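Local atomic coordinates of methyltransferase (Streptomyces avermitilis, PDB entry 3GIW), a protein that is probably an S-adenosylmethionine-dependent methyltransferase with a Rossmann-type fold, although its substrate is not known. Residues A[20-24]-A[25-29]; A[114-117]-A[118-122]. One frame throughout, in Å; residues are numbered along the deposited sequence. Where two conformers were deposited one is given.

Interactions 1 and 2 are neighbouring first turns of two helices, their centres about 13 Å apart, and they touch directly. R26 NH2 of interaction 1 reaches D114 OD1 of interaction 2 in a salt bridge of 2.9 Å. Beside it, H23 CB packs against D114 OD2 at 3.5 Å, and R26 NE lies 3.7 Å from I116 CG2. Both contacts border the cofactor site: Y28, in interaction 1, binds S-adenosyl-L-homocysteine, and the D114 side chain is about 3 Å from that of D112, another residue of that site. The bridge thus joins the helix carrying Y28 to the loop just after strand 107-112.

Interaction 1 of 2, residues A[20-24]-A[25-29]; sequences ESAHS and ARIYD
A22 meets I27 through its methyl group, CB lying 4.0 Å from I27 CD1. Both side chains also touch A44 of helix 39-51, which packs along this flank. At H23 the contact becomes polar and flat. The imidazole and the R26 guanidinium lie face on face, planes 7° apart, with R26 CZ over the centre of the ring and R26 NH1 3.4 Å from H23 ND1 without bonding to it. The two side chains run alongside each other and point the same way. Each sets its CG beside its own backbone N (chi1 -66° in H23, -56° in R26), and an extended R26 chain carries the guanidinium back over the ring. H23 ND1 gives a weak bond to S21 O, which also accepts a hydrogen bond from a water that R26 NH1 donates to at 2.8 Å, so one carbonyl ties the edge of the stack together. R26 NH2, for its part, bonds to I17 O and reaches the carboxylate of D114. A leucine in place of R26 would probably leave the imidazole without its flat cover and the D114 carboxylate without its positive mate. The H23 carbonyl accepts from I27 N at 3.0 Å and, weakly, from R26 N. S24 O in turn accepts from Y28 N at 3.0 Å, with Y28 CB packed close by. Y28 turns its ring away from these residues, its OH bonded to N62, a fellow residue of the S-adenosyl-L-homocysteine site. This is the N-terminal turn of helix 24-31, with H23 at the N-cap and, further along the same helix, Y28, a residue that binds S-adenosyl-L-homocysteine.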
loop_
_atom_site.group_PDB
_atom_site.type_symbol
_atom_site.label_atom_id
_atom_site.label_comp_id
_atom_site.label_asym_id
_atom_site.label_seq_id
_atom_site.Cartn_x
_atom_site.Cartn_y
_atom_site.Cartn_z
ATOM N N GLU A 20 -10.584 18.666 -10.493
ATOM C CA GLU A 20 -10.216 18.926 -11.876
ATOM C C GLU A 20 -8.865 18.349 -12.288
ATOM O O GLU A 20 -8.545 18.383 -13.468
ATOM C CB GLU A 20 -10.269 20.431 -12.181
ATOM C CG GLU A 20 -11.652 21.046 -11.989
ATOM C CD GLU A 20 -12.755 20.257 -12.689
ATOM O OE1 GLU A 20 -12.801 20.282 -13.948
ATOM O OE2 GLU A 20 -13.574 19.607 -11.978
ATOM N N SER A 21 -8.086 17.834 -11.330
ATOM C CA SER A 21 -6.837 17.150 -11.668
ATOM C C SER A 21 -6.881 15.708 -11.186
ATOM O O SER A 21 -7.576 15.378 -10.233
ATOM C CB SER A 21 -5.639 17.881 -11.069
ATOM O OG SER A 21 -5.615 17.747 -9.661
ATOM N N ALA A 22 -6.141 14.841 -11.878
ATOM C CA ALA A 22 -6.087 13.410 -11.522
ATOM C C ALA A 22 -5.291 13.212 -10.232
ATOM O O ALA A 22 -4.295 13.920 -9.975
ATOM C CB ALA A 22 -5.473 12.592 -12.658
ATOM N N HIS A 23 -5.737 12.247 -9.419
ATOM C CA HIS A 23 -5.049 11.842 -8.203
ATOM C C HIS A 23 -4.827 10.329 -8.193
ATOM O O HIS A 23 -5.715 9.566 -8.550
ATOM C CB HIS A 23 -5.839 12.210 -6.924
ATOM C CG HIS A 23 -5.987 13.686 -6.672
ATOM N ND1 HIS A 23 -6.727 14.531 -7.475
ATOM C CD2 HIS A 23 -5.533 14.448 -5.652
ATOM C CE1 HIS A 23 -6.684 15.758 -6.980
ATOM N NE2 HIS A 23 -5.976 15.734 -5.867
ATOM N N SER A 24 -3.673 9.901 -7.718
ATOM C CA SER A 24 -3.305 8.488 -7.831
ATOM C C SER A 24 -4.335 7.532 -7.166
ATOM O O SER A 24 -4.677 6.470 -7.730
ATOM C CB SER A 24 -1.886 8.208 -7.309
ATOM O OG SER A 24 -1.740 8.529 -5.957
ATOM N N ALA A 25 -4.830 7.859 -5.970
ATOM C CA ALA A 25 -5.747 6.952 -5.281
ATOM C C ALA A 25 -7.048 6.792 -6.036
ATOM O O ALA A 25 -7.693 5.741 -6.004
ATOM C CB ALA A 25 -6.029 7.476 -3.887
ATOM N N ARG A 26 -7.486 7.878 -6.669
ATOM C CA ARG A 26 -8.731 7.911 -7.416
ATOM C C ARG A 26 -8.620 7.184 -8.767
ATOM O O ARG A 26 -9.567 6.516 -9.199
ATOM C CB ARG A 26 -9.189 9.374 -7.624
ATOM C CG ARG A 26 -9.328 10.170 -6.304
ATOM C CD ARG A 26 -9.573 11.651 -6.536
ATOM N NE ARG A 26 -9.100 12.445 -5.384
ATOM C CZ ARG A 26 -9.279 13.768 -5.288
ATOM N NH1 ARG A 26 -9.883 14.423 -6.281
ATOM N NH2 ARG A 26 -8.853 14.422 -4.217
ATOM N N ILE A 27 -7.469 7.316 -9.439
ATOM C CA ILE A 27 -7.229 6.499 -10.642
ATOM C C ILE A 27 -7.283 5.012 -10.288
ATOM O O ILE A 27 -7.908 4.207 -10.998
ATOM C CB ILE A 27 -5.835 6.830 -11.269
ATOM C CG1 ILE A 27 -5.815 8.259 -11.830
ATOM C CG2 ILE A 27 -5.460 5.804 -12.354
ATOM C CD1 ILE A 27 -4.412 8.798 -12.143
ATOM N N TYR A 28 -6.622 4.643 -9.194
ATOM C CA TYR A 28 -6.592 3.234 -8.775
ATOM C C TYR A 28 -8.039 2.749 -8.537
ATOM O O TYR A 28 -8.464 1.672 -9.026
ATOM C CB TYR A 28 -5.740 3.121 -7.520
ATOM C CG TYR A 28 -5.565 1.749 -6.932
ATOM C CD1 TYR A 28 -6.418 1.279 -5.957
ATOM C CD2 TYR A 28 -4.481 0.948 -7.280
ATOM C CE1 TYR A 28 -6.223 0.027 -5.386
ATOM C CE2 TYR A 28 -4.270 -0.276 -6.691
ATOM C CZ TYR A 28 -5.136 -0.732 -5.746
ATOM O OH TYR A 28 -4.876 -1.972 -5.174
ATOM N N ASP A 29 -8.825 3.544 -7.803
ATOM C CA ASP A 29 -10.192 3.150 -7.543
ATOM C C ASP A 29 -11.021 3.013 -8.827
ATOM O O ASP A 29 -11.779 2.053 -8.966
ATOM C CB ASP A 29 -10.869 4.127 -6.568
ATOM C CG ASP A 29 -12.082 3.537 -5.886
ATOM O OD1 ASP A 29 -11.947 2.494 -5.233
ATOM O OD2 ASP A 29 -13.160 4.142 -5.987
HETATM O O HOH W 1 -9.864 13.994 -9.008
#

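Interaction 2 of 2, residues A[114-117]-A[118-122]; sequences DPIV and LTLSQ
The peptide carbonyls of I116 and V117 are the flat groups that receive the next turn. T119 OG1 donates to I116 O at 2.7 Å, lying 16° off the carbonyl plane. L120 N instead comes to V117 O from over the face, 63° out of plane, at 2.9 Å. I116 O also takes a weak bond from L120 N. Lying between backbone N and carbonyl carbon (chi1 76°), the T119 hydroxyl folds back onto its own helix and also lies 3.8 Å from I116 CG1. L120 CD1 packs beside I116 CG1 at 4.2 Å, the two chains pointing the same way. At the start of the turn D114 caps the helix: its OD1 is met by I116 N from above the carboxylate plane, and the same oxygen takes R26 NH2 in a salt bridge. A water links D114 O to L118 N, the two atoms being 4.1 Å apart. S121 OG adds a bond of 2.8 Å to L118 O, in the carbonyl plane and on a lone pair. Together these bonds imply a short, weakly bonded helix in which hydroxyls and a water supplement the backbone, while the helix start and the guanidinium would probably stabilise the negative charge of D114.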
loop_
_atom_site.group_PDB
_atom_site.type_symbol
_atom_site.label_atom_id
_atom_site.label_comp_id
_atom_site.label_asym_id
_atom_site.label_seq_id
_atom_site.Cartn_x
_atom_site.Cartn_y
_atom_site.Cartn_z
ATOM N N ASP A 114 -4.409 12.349 0.567
ATOM C CA ASP A 114 -5.427 12.797 -0.389
ATOM C C ASP A 114 -6.668 13.207 0.407
ATOM O O ASP A 114 -7.235 12.369 1.091
ATOM C CB ASP A 114 -5.739 11.682 -1.377
ATOM C CG ASP A 114 -6.727 12.099 -2.448
ATOM O OD1 ASP A 114 -7.514 13.009 -2.134
ATOM O OD2 ASP A 114 -6.688 11.521 -3.563
ATOM N N PRO A 115 -7.080 14.494 0.345
ATOM C CA PRO A 115 -8.273 14.929 1.080
ATOM C C PRO A 115 -9.562 14.094 0.851
ATOM O O PRO A 115 -10.426 14.091 1.730
ATOM C CB PRO A 115 -8.473 16.366 0.599
ATOM C CG PRO A 115 -7.118 16.793 0.180
ATOM C CD PRO A 115 -6.460 15.619 -0.383
ATOM N N ILE A 116 -9.720 13.412 -0.288
ATOM C CA ILE A 116 -10.931 12.593 -0.499
ATOM C C ILE A 116 -11.020 11.433 0.519
ATOM O O ILE A 116 -12.108 10.991 0.930
ATOM C CB ILE A 116 -10.996 12.042 -1.940
ATOM C CG1 ILE A 116 -12.438 11.651 -2.298
ATOM C CG2 ILE A 116 -10.031 10.835 -2.159
ATOM C CD1 ILE A 116 -12.626 11.244 -3.772
ATOM N N VAL A 117 -9.865 10.921 0.972
ATOM C CA VAL A 117 -9.897 9.791 1.917
ATOM C C VAL A 117 -10.575 10.216 3.237
ATOM O O VAL A 117 -11.407 9.492 3.802
ATOM C CB VAL A 117 -8.493 9.127 2.114
ATOM C CG1 VAL A 117 -8.596 7.914 3.069
ATOM C CG2 VAL A 117 -7.948 8.698 0.747
ATOM N N LEU A 118 -10.231 11.397 3.734
ATOM C CA LEU A 118 -10.888 11.925 4.930
ATOM C C LEU A 118 -12.426 11.926 4.746
ATOM O O LEU A 118 -13.137 11.518 5.639
ATOM C CB LEU A 118 -10.383 13.334 5.254
ATOM C CG LEU A 118 -10.990 13.945 6.535
ATOM C CD1 LEU A 118 -10.706 13.108 7.794
ATOM C CD2 LEU A 118 -10.516 15.396 6.695
ATOM N N THR A 119 -12.907 12.345 3.575
ATOM C CA THR A 119 -14.369 12.363 3.353
ATOM C C THR A 119 -15.021 10.989 3.403
ATOM O O THR A 119 -16.240 10.893 3.631
ATOM C CB THR A 119 -14.768 13.040 2.019
ATOM O OG1 THR A 119 -14.506 12.185 0.899
ATOM C CG2 THR A 119 -14.050 14.400 1.863
ATOM N N LEU A 120 -14.223 9.948 3.167
ATOM C CA LEU A 120 -14.660 8.555 3.125
ATOM C C LEU A 120 -14.245 7.787 4.383
ATOM O O LEU A 120 -14.317 6.563 4.419
ATOM C CB LEU A 120 -14.097 7.879 1.867
ATOM C CG LEU A 120 -14.615 8.478 0.566
ATOM C CD1 LEU A 120 -13.740 8.085 -0.621
ATOM C CD2 LEU A 120 -16.026 8.011 0.340
ATOM N N SER A 121 -13.823 8.498 5.420
ATOM C CA SER A 121 -13.182 7.826 6.550
ATOM C C SER A 121 -14.152 7.080 7.490
ATOM O O SER A 121 -13.701 6.279 8.264
ATOM C CB SER A 121 -12.253 8.767 7.326
ATOM O OG SER A 121 -12.958 9.830 7.875
ATOM N N GLN A 122 -15.475 7.298 7.414
ATOM C CA GLN A 122 -16.380 6.511 8.287
ATOM C C GLN A 122 -16.169 4.970 8.197
ATOM O O GLN A 122 -16.180 4.278 9.230
ATOM C CB GLN A 122 -17.857 6.860 7.998
ATOM C CG GLN A 122 -18.834 6.231 8.971
ATOM C CD GLN A 122 -19.209 4.781 8.651
ATOM O OE1 GLN A 122 -19.130 4.318 7.516
ATOM N NE2 GLN A 122 -19.670 4.076 9.686
HETATM O O HOH W 2 -7.437 12.712 3.837
#